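Minor fimbrium tip subunit Mfa3 (Porphyromonas gingivalis ATCC 33277, PDB 5NF4) forms part of the tip of the minor (Mfa1) fimbriae, filaments that mediate biofilm formation and adhesion of this periodontal pathogen to host cells and other oral bacteria. Local coordinates at residues A117-M122 / N136-V141; V41-N46 / R111-V116; R241-G244 / W249-Y252. All coordinates share one frame; numbering follows the deposited sequence.

From the N terminus, strand 41-49 comes first, and contact 2 closes a loop of 64 residues by packing its inner side chains against those of strand 109-117. The chain runs straight on from that strand into the turn of contact 1, which closes a short, largely helical excursion against helix 132-140. Contacts 1 and 2 are therefore in series, yet they touch: Met122 and Met139 both pack on Val116, and Asn136 and Met139 on Phe114. Contact 3, a local hairpin closure, follows much later and neither encloses nor crosses the others; its centre lies about 36 Å from that of contact 2, on the opposite side of the chain's centre.

Contact 1. Residues A117-M122 / N136-V141; sequences ANIPNM and NHFMQV. With FMT (formic acid), chain C.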
loop_
_atom_site.group_PDB
_atom_site.type_symbol
_atom_site.label_atom_id
_atom_site.label_comp_id
_atom_site.label_asym_id
_atom_site.label_seq_id
_atom_site.Cartn_x
_atom_site.Cartn_y
_atom_site.Cartn_z
ATOM N N ALA A 117 -8.319 -5.658 6.191
ATOM C CA ALA A 117 -9.103 -6.133 5.077
ATOM C C ALA A 117 -8.306 -7.084 4.205
ATOM O O ALA A 117 -7.088 -6.941 4.105
ATOM C CB ALA A 117 -9.598 -4.978 4.229
ATOM N N ASN A 118 -9.021 -8.058 3.646
ATOM C CA ASN A 118 -8.460 -8.984 2.664
ATOM C C ASN A 118 -7.275 -9.809 3.175
ATOM O O ASN A 118 -6.402 -10.198 2.410
ATOM C CB ASN A 118 -8.050 -8.192 1.435
ATOM C CG ASN A 118 -9.239 -7.577 0.729
ATOM O OD1 ASN A 118 -10.368 -8.046 0.896
ATOM N ND2 ASN A 118 -8.990 -6.557 -0.104
ATOM N N ILE A 119 -7.270 -10.094 4.456
ATOM C CA ILE A 119 -6.278 -10.987 5.042
ATOM C C ILE A 119 -6.845 -12.412 5.099
ATOM O O ILE A 119 -7.926 -12.648 5.637
ATOM C CB ILE A 119 -5.873 -10.472 6.445
ATOM C CG1 ILE A 119 -5.133 -9.133 6.321
ATOM C CG2 ILE A 119 -5.029 -11.494 7.198
ATOM C CD1 ILE A 119 -3.873 -9.175 5.453
ATOM N N PRO A 120 -6.132 -13.387 4.502
ATOM C CA PRO A 120 -6.634 -14.765 4.537
ATOM C C PRO A 120 -6.927 -15.277 5.942
ATOM O O PRO A 120 -6.055 -15.195 6.834
ATOM C CB PRO A 120 -5.487 -15.570 3.914
ATOM C CG PRO A 120 -4.772 -14.600 3.075
ATOM C CD PRO A 120 -4.863 -13.287 3.769
ATOM N N ASN A 121 -8.134 -15.821 6.097
ATOM C CA ASN A 121 -8.633 -16.366 7.360
ATOM C C ASN A 121 -8.472 -15.436 8.554
ATOM O O ASN A 121 -8.244 -15.874 9.671
ATOM C CB ASN A 121 -7.964 -17.704 7.638
ATOM C CG ASN A 121 -8.575 -18.815 6.831
ATOM O OD1 ASN A 121 -9.777 -18.970 6.824
ATOM N ND2 ASN A 121 -7.759 -19.568 6.106
ATOM N N MET A 122 -8.648 -14.143 8.307
ATOM C CA MET A 122 -8.646 -13.163 9.364
ATOM C C MET A 122 -9.683 -13.487 10.440
ATOM O O MET A 122 -9.454 -13.191 11.618
ATOM C CB MET A 122 -8.892 -11.764 8.790
ATOM C CG MET A 122 -8.750 -10.672 9.800
ATOM S SD MET A 122 -7.101 -10.562 10.462
ATOM C CE MET A 122 -7.463 -9.834 12.057
ATOM N N ASN A 136 -1.485 -5.290 18.324
ATOM C CA ASN A 136 -0.327 -4.597 17.779
ATOM C C ASN A 136 0.756 -5.545 17.226
ATOM O O ASN A 136 1.334 -5.255 16.182
ATOM C CB ASN A 136 0.265 -3.666 18.805
ATOM C CG ASN A 136 -0.564 -2.379 18.932
ATOM O OD1 ASN A 136 -0.884 -1.741 17.928
ATOM N ND2 ASN A 136 -0.939 -2.025 20.142
ATOM N N HIS A 137 1.014 -6.658 17.906
ATOM C CA HIS A 137 1.945 -7.654 17.350
ATOM C C HIS A 137 1.448 -8.134 15.994
ATOM O O HIS A 137 2.247 -8.261 15.039
ATOM C CB HIS A 137 2.133 -8.842 18.319
ATOM C CG HIS A 137 3.018 -8.545 19.503
ATOM N ND1 HIS A 137 4.235 -7.900 19.407
ATOM C CD2 HIS A 137 2.862 -8.845 20.816
ATOM C CE1 HIS A 137 4.776 -7.798 20.614
ATOM N NE2 HIS A 137 3.964 -8.365 21.486
ATOM N N PHE A 138 0.148 -8.409 15.880
ATOM C CA PHE A 138 -0.428 -8.892 14.638
ATOM C C PHE A 138 -0.248 -7.862 13.529
ATOM O O PHE A 138 0.135 -8.210 12.399
ATOM C CB PHE A 138 -1.924 -9.219 14.829
ATOM C CG PHE A 138 -2.592 -9.831 13.620
ATOM C CD1 PHE A 138 -3.102 -9.018 12.600
ATOM C CD2 PHE A 138 -2.678 -11.211 13.483
ATOM C CE1 PHE A 138 -3.731 -9.593 11.489
ATOM C CE2 PHE A 138 -3.272 -11.789 12.373
ATOM C CZ PHE A 138 -3.799 -10.991 11.369
ATOM N N MET A 139 -0.528 -6.597 13.835
ATOM C CA MET A 139 -0.338 -5.537 12.842
ATOM C C MET A 139 1.117 -5.406 12.342
ATOM O O MET A 139 1.349 -4.963 11.219
ATOM C CB MET A 139 -0.746 -4.179 13.378
ATOM C CG MET A 139 -2.208 -4.072 13.751
ATOM S SD MET A 139 -3.444 -4.280 12.436
ATOM C CE MET A 139 -3.333 -2.662 11.719
ATOM N N GLN A 140 2.077 -5.772 13.184
ATOM C CA GLN A 140 3.495 -5.562 12.915
ATOM C C GLN A 140 4.119 -6.750 12.196
ATOM O O GLN A 140 5.248 -6.658 11.775
ATOM C CB GLN A 140 4.230 -5.283 14.239
ATOM C CG GLN A 140 3.845 -3.914 14.831
ATOM C CD GLN A 140 4.076 -3.794 16.348
ATOM O OE1 GLN A 140 4.754 -4.620 16.955
ATOM N NE2 GLN A 140 3.486 -2.760 16.959
ATOM N N VAL A 141 3.389 -7.850 12.049
ATOM C CA VAL A 141 3.957 -9.037 11.371
ATOM C C VAL A 141 4.389 -8.718 9.941
ATOM O O VAL A 141 3.665 -8.039 9.208
ATOM C CB VAL A 141 2.928 -10.206 11.374
ATOM C CG1 VAL A 141 3.375 -11.388 10.474
ATOM C CG2 VAL A 141 2.708 -10.716 12.797
HETATM C C FMT C . 6.877 -6.894 16.386
HETATM O O1 FMT C . 7.765 -7.735 16.362
HETATM O O2 FMT C . 5.840 -7.102 17.013
#
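Met122 turns its CG anti to the backbone N (chi1 -173°) and then bends at chi2, which carries SD and CE to the ring of Phe138; the phenylalanine sends its own CG anti to the backbone N (chi1 -176°) and reaches out from its helix to meet them. The sulfur lies 3.5 Å from Phe138 CZ, while the terminal methyl follows alongside, Met122 CE standing 3.8 Å from Phe138 CE1. Met122 SD is 4.4 Å from the ring centroid and 56° off the ring normal, an oblique Met-aromatic contact. A second apolar group reaches the same end of the ring near its plane, where Ile119 CG2 approaches Phe138 CZ at 4.4 Å. No hydrogen bond joins the two segments, so their link rests on these three side chains. The two that come from 117-122 are set by a type II beta turn from Ile119 to Met122, closed by Met122 N to Ile119 O at 3.1 Å, which brings both residues round to the phenylalanine. Arg143 makes a cation-pi contact with Phe138 and also hydrogen-bonds its backbone O, so the aromatic group has a charged neighbour besides the sulfur. On another side of the helix His137 ND1 donates an almost straight hydrogen bond, 3.0 Å long, to O2 of a formic acid molecule, an atom that lies at the edge of the imidazole, in its plane; this guest probably came from the crystallisation liquor. Met122 also packs on Ala73 and Leu75 of strand 71-78. Turn and helix are thus joined by a Met-aromatic contact in the helical connection that follows strand 109-117 within the beta-rich fold of this fimbrillin-superfamily protein.

Contact 2. Residues V41-N46 / R111-V116; sequences VYLLVN and RDFFFV
Leu43 reaches across to Phe113, and Val45, two residues farther along the same strand, does likewise to Phe115. In Leu43, CB and CG form the stalk, and no atom of 111-116 comes within 4.2 Å of either carbon; chi1 of -80° aims the branches at Phe113. Of these, CD1 does the touching, with Leu43 CD1 3.9 Å from Phe113 CZ and 4.1 Å from Phe113 CE2. The methyl therefore abuts the edge of the ring, near its plane, and the two side chains approach from opposite directions. Val45 is shorter, yet its CG1 lies 3.8 Å from Phe115 CE2 and 4.0 Å from Phe115 CZ, meeting that ring obliquely.

All four side chains are buried, and side chains alone span the gap between strands whose nearest CA atoms, those of Val45 and Phe113, are 10.9 Å apart. Strand 41-49, paired with 99-106 and 180-205, faces strand 109-117, paired with 71-78 and 161-170, as in a beta sandwich. Both sides add to the interior: Phe182 of strand 180-205 stacks on Phe113, and Met74 of strand 71-78 touches Val45 and Phe115. Residues 41-46 belong to the propeptide, so this part of it is built into the hydrophobic interior. With no hydrogen bond between the segments, the contact implies cohesion through dispersion and burial of apolar surface.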
loop_
_atom_site.group_PDB
_atom_site.type_symbol
_atom_site.label_atom_id
_atom_site.label_comp_id
_atom_site.label_asym_id
_atom_site.label_seq_id
_atom_site.Cartn_x
_atom_site.Cartn_y
_atom_site.Cartn_z
ATOM N N VAL A 41 -23.350 2.122 23.787
ATOM C CA VAL A 41 -23.195 2.891 22.580
ATOM C C VAL A 41 -23.510 1.988 21.380
ATOM O O VAL A 41 -23.017 0.860 21.314
ATOM C CB VAL A 41 -21.751 3.417 22.423
ATOM C CG1 VAL A 41 -21.668 4.451 21.285
ATOM C CG2 VAL A 41 -21.244 3.994 23.736
ATOM N N TYR A 42 -24.314 2.492 20.456
ATOM C CA TYR A 42 -24.479 1.866 19.141
ATOM C C TYR A 42 -23.828 2.781 18.132
ATOM O O TYR A 42 -24.211 3.943 17.997
ATOM C CB TYR A 42 -25.936 1.639 18.806
ATOM C CG TYR A 42 -26.611 0.705 19.769
ATOM C CD1 TYR A 42 -27.058 1.157 21.000
ATOM C CD2 TYR A 42 -26.779 -0.633 19.458
ATOM C CE1 TYR A 42 -27.664 0.290 21.888
ATOM C CE2 TYR A 42 -27.372 -1.501 20.337
ATOM C CZ TYR A 42 -27.815 -1.038 21.546
ATOM O OH TYR A 42 -28.412 -1.923 22.403
ATOM N N LEU A 43 -22.849 2.226 17.425
ATOM C CA LEU A 43 -22.036 2.935 16.449
ATOM C C LEU A 43 -22.325 2.428 15.063
ATOM O O LEU A 43 -22.338 1.225 14.858
ATOM C CB LEU A 43 -20.539 2.725 16.703
ATOM C CG LEU A 43 -19.786 3.500 17.753
ATOM C CD1 LEU A 43 -18.300 3.209 17.569
ATOM C CD2 LEU A 43 -20.094 4.956 17.614
ATOM N N LEU A 44 -22.505 3.352 14.128
ATOM C CA LEU A 44 -22.586 3.040 12.710
ATOM C C LEU A 44 -21.220 3.232 12.076
ATOM O O LEU A 44 -20.704 4.346 12.032
ATOM C CB LEU A 44 -23.617 3.922 12.021
ATOM C CG LEU A 44 -23.882 3.549 10.562
ATOM C CD1 LEU A 44 -24.505 2.176 10.462
ATOM C CD2 LEU A 44 -24.776 4.579 9.908
ATOM N N VAL A 45 -20.646 2.133 11.599
ATOM C CA VAL A 45 -19.296 2.134 11.035
ATOM C C VAL A 45 -19.477 2.115 9.526
ATOM O O VAL A 45 -20.215 1.271 8.998
ATOM C CB VAL A 45 -18.470 0.926 11.536
ATOM C CG1 VAL A 45 -17.122 0.810 10.789
ATOM C CG2 VAL A 45 -18.205 1.051 13.019
ATOM N N ASN A 46 -18.888 3.097 8.846
ATOM C CA ASN A 46 -18.820 3.096 7.380
ATOM C C ASN A 46 -17.374 3.086 6.939
ATOM O O ASN A 46 -16.622 4.010 7.277
ATOM C CB ASN A 46 -19.529 4.301 6.780
ATOM C CG ASN A 46 -19.918 4.068 5.329
ATOM O OD1 ASN A 46 -19.149 3.514 4.544
ATOM N ND2 ASN A 46 -21.129 4.451 4.980
ATOM N N ARG A 111 -11.126 4.338 23.040
ATOM C CA ARG A 111 -10.981 3.097 22.274
ATOM C C ARG A 111 -10.003 3.224 21.131
ATOM O O ARG A 111 -9.913 4.255 20.456
ATOM C CB ARG A 111 -12.353 2.641 21.730
ATOM C CG ARG A 111 -13.220 1.861 22.733
ATOM C CD ARG A 111 -13.991 2.752 23.732
ATOM N NE ARG A 111 -14.713 1.892 24.647
ATOM C CZ ARG A 111 -14.191 1.354 25.742
ATOM N NH1 ARG A 111 -12.942 1.620 26.119
ATOM N NH2 ARG A 111 -14.935 0.568 26.483
ATOM N N ASP A 112 -9.246 2.148 20.947
ATOM C CA ASP A 112 -8.378 1.979 19.788
ATOM C C ASP A 112 -9.060 1.035 18.781
ATOM O O ASP A 112 -9.417 -0.078 19.139
ATOM C CB ASP A 112 -7.044 1.388 20.219
ATOM C CG ASP A 112 -6.157 2.353 20.996
ATOM O OD1 ASP A 112 -6.547 3.471 21.396
ATOM O OD2 ASP A 112 -4.984 1.976 21.165
ATOM N N PHE A 113 -9.249 1.487 17.540
ATOM C CA PHE A 113 -9.971 0.735 16.509
ATOM C C PHE A 113 -8.939 0.219 15.501
ATOM O O PHE A 113 -8.125 0.990 15.033
ATOM C CB PHE A 113 -10.953 1.602 15.760
ATOM C CG PHE A 113 -12.178 1.996 16.561
ATOM C CD1 PHE A 113 -12.098 2.922 17.599
ATOM C CD2 PHE A 113 -13.407 1.461 16.228
ATOM C CE1 PHE A 113 -13.243 3.279 18.292
ATOM C CE2 PHE A 113 -14.532 1.806 16.917
ATOM C CZ PHE A 113 -14.456 2.718 17.946
ATOM N N PHE A 114 -9.037 -1.054 15.160
ATOM C CA PHE A 114 -8.151 -1.662 14.164
ATOM C C PHE A 114 -9.015 -2.247 13.068
ATOM O O PHE A 114 -9.932 -3.004 13.342
ATOM C CB PHE A 114 -7.265 -2.766 14.758
ATOM C CG PHE A 114 -6.302 -2.285 15.790
ATOM C CD1 PHE A 114 -6.749 -2.006 17.085
ATOM C CD2 PHE A 114 -4.954 -2.123 15.497
ATOM C CE1 PHE A 114 -5.864 -1.578 18.057
ATOM C CE2 PHE A 114 -4.060 -1.698 16.472
ATOM C CZ PHE A 114 -4.537 -1.401 17.772
ATOM N N PHE A 115 -8.660 -1.938 11.817
ATOM C CA PHE A 115 -9.374 -2.431 10.663
ATOM C C PHE A 115 -8.368 -3.152 9.759
ATOM O O PHE A 115 -7.329 -2.590 9.419
ATOM C CB PHE A 115 -10.048 -1.309 9.875
ATOM C CG PHE A 115 -11.181 -0.645 10.621
ATOM C CD1 PHE A 115 -10.938 0.421 11.468
ATOM C CD2 PHE A 115 -12.466 -1.116 10.482
ATOM C CE1 PHE A 115 -11.970 1.031 12.148
ATOM C CE2 PHE A 115 -13.529 -0.513 11.159
ATOM C CZ PHE A 115 -13.282 0.557 11.993
ATOM N N VAL A 116 -8.705 -4.385 9.400
ATOM C CA VAL A 116 -7.842 -5.243 8.566
ATOM C C VAL A 116 -8.705 -5.855 7.461
ATOM O O VAL A 116 -9.676 -6.530 7.749
ATOM C CB VAL A 116 -7.170 -6.354 9.415
ATOM C CG1 VAL A 116 -6.329 -7.247 8.549
ATOM C CG2 VAL A 116 -6.259 -5.716 10.479
#

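Contact 3. Residues R241-G244 / W249-Y252; sequences RRVG and WLGY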
loop_
_atom_site.group_PDB
_atom_site.type_symbol
_atom_site.label_atom_id
_atom_site.label_comp_id
_atom_site.label_asym_id
_atom_site.label_seq_id
_atom_site.Cartn_x
_atom_site.Cartn_y
_atom_site.Cartn_z
ATOM N N ARG A 241 2.704 -5.767 -16.282
ATOM C CA ARG A 241 1.619 -6.226 -17.121
ATOM C C ARG A 241 1.067 -5.078 -17.939
ATOM O O ARG A 241 0.716 -4.019 -17.409
ATOM C CB ARG A 241 0.524 -6.877 -16.273
ATOM C CG ARG A 241 0.937 -8.252 -15.757
ATOM C CD ARG A 241 -0.248 -9.070 -15.278
ATOM N NE ARG A 241 0.168 -10.356 -14.713
ATOM C CZ ARG A 241 -0.649 -11.212 -14.101
ATOM N NH1 ARG A 241 -1.941 -10.935 -13.972
ATOM N NH2 ARG A 241 -0.172 -12.352 -13.614
ATOM N N ARG A 242 1.010 -5.304 -19.235
ATOM C CA ARG A 242 0.472 -4.332 -20.160
ATOM C C ARG A 242 -1.028 -4.265 -20.008
ATOM O O ARG A 242 -1.699 -5.286 -20.000
ATOM C CB ARG A 242 0.835 -4.689 -21.586
ATOM C CG ARG A 242 0.447 -3.638 -22.615
ATOM C CD ARG A 242 0.756 -4.083 -24.045
ATOM N NE ARG A 242 0.804 -2.913 -24.907
ATOM C CZ ARG A 242 1.600 -2.771 -25.955
ATOM N NH1 ARG A 242 2.417 -3.757 -26.336
ATOM N NH2 ARG A 242 1.567 -1.631 -26.627
ATOM N N VAL A 243 -1.549 -3.055 -19.876
ATOM C CA VAL A 243 -2.989 -2.845 -19.864
ATOM C C VAL A 243 -3.506 -2.973 -21.288
ATOM O O VAL A 243 -3.453 -2.026 -22.085
ATOM C CB VAL A 243 -3.343 -1.479 -19.243
ATOM C CG1 VAL A 243 -4.849 -1.220 -19.334
ATOM C CG2 VAL A 243 -2.853 -1.435 -17.802
ATOM N N GLY A 244 -3.970 -4.181 -21.606
ATOM C CA GLY A 244 -4.528 -4.483 -22.913
ATOM C C GLY A 244 -3.556 -4.188 -24.037
ATOM O O GLY A 244 -2.434 -4.694 -24.049
ATOM N N TRP A 249 1.842 0.158 -18.703
ATOM C CA TRP A 249 2.244 -1.043 -17.951
ATOM C C TRP A 249 2.093 -0.850 -16.438
ATOM O O TRP A 249 2.480 0.183 -15.883
ATOM C CB TRP A 249 3.704 -1.422 -18.267
ATOM C CG TRP A 249 3.862 -2.217 -19.565
ATOM C CD1 TRP A 249 4.041 -3.577 -19.673
ATOM C CD2 TRP A 249 3.851 -1.711 -20.912
ATOM N NE1 TRP A 249 4.137 -3.943 -20.994
ATOM C CE2 TRP A 249 4.020 -2.821 -21.779
ATOM C CE3 TRP A 249 3.708 -0.435 -21.470
ATOM C CZ2 TRP A 249 4.070 -2.691 -23.160
ATOM C CZ3 TRP A 249 3.742 -0.306 -22.856
ATOM C CH2 TRP A 249 3.921 -1.432 -23.687
ATOM N N LEU A 250 1.595 -1.873 -15.748
ATOM C CA LEU A 250 1.349 -1.752 -14.304
ATOM C C LEU A 250 2.014 -2.843 -13.497
ATOM O O LEU A 250 2.141 -3.983 -13.954
ATOM C CB LEU A 250 -0.159 -1.793 -13.999
ATOM C CG LEU A 250 -1.033 -0.686 -14.564
ATOM C CD1 LEU A 250 -2.490 -0.976 -14.180
ATOM C CD2 LEU A 250 -0.595 0.696 -14.053
ATOM N N GLY A 251 2.398 -2.470 -12.285
ATOM C CA GLY A 251 2.732 -3.420 -11.246
ATOM C C GLY A 251 2.459 -2.839 -9.862
ATOM O O GLY A 251 2.075 -1.664 -9.700
ATOM N N TYR A 252 2.669 -3.663 -8.851
ATOM C CA TYR A 252 2.476 -3.238 -7.468
ATOM C C TYR A 252 3.578 -3.791 -6.597
ATOM O O TYR A 252 4.169 -4.813 -6.906
ATOM C CB TYR A 252 1.105 -3.701 -6.930
ATOM C CG TYR A 252 -0.046 -3.364 -7.836
ATOM C CD1 TYR A 252 -0.394 -4.194 -8.895
ATOM C CD2 TYR A 252 -0.779 -2.199 -7.660
ATOM C CE1 TYR A 252 -1.442 -3.885 -9.714
ATOM C CE2 TYR A 252 -1.832 -1.901 -8.481
ATOM C CZ TYR A 252 -2.149 -2.739 -9.514
ATOM O OH TYR A 252 -3.186 -2.450 -10.367
#
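Arg241 O accepts the shortest polar bond between the segments, from Leu250 N at 2.9 Å, and also has a weaker CA-H...O neighbour, Trp249 CA, at 3.4 Å. The bond belongs to a beta hairpin of strands 238-242 and 248-254, in which Arg241 and Leu250 form an antiparallel hydrogen-bonded pair. Its return bond, Arg241 N to Leu250 O at 3.0 Å, is nearly straight, with 172° at the hydrogen. Arg242 and Trp249 follow as a non-hydrogen-bonded pair, their side chains projecting from the same face of the hairpin. There the arginine CG is anti to the backbone N (chi1 -173°) and the chain stays extended to NE, which carries it obliquely from the face of the five-membered ring out past the benzo edge. Arg242 CB sits over the five-membered ring, 3.8 Å from its centroid, as a CH-pi contact. Farther out, CG follows the rim by CE2 and CZ2, CD and NE run outside it past CZ2 and CH2, and the guanidinium slants down beyond the CZ2-CH2 edge, its plane 39° from that of the indole. This course is secured at the polar end by the loop of the hairpin: Arg242 NE hydrogen-bonds to the backbone O of Thr246, and Arg242 NH2 makes a weak hydrogen bond to Asn247 OD1. The tryptophan in turn packs on Leu210 and Ile213 of strand 210-216, so the exposed arginine borders an aromatic group that packs on the sheet. Leu250 projects from the other face, and Val243, just past the paired residues, closes over it, with Val243 CG2 3.7 Å from Leu250 CD1. Over the centre of the Arg242 guanidinium stands one ring atom, Trp249 CH2, 3.5 Å from Arg242 CZ.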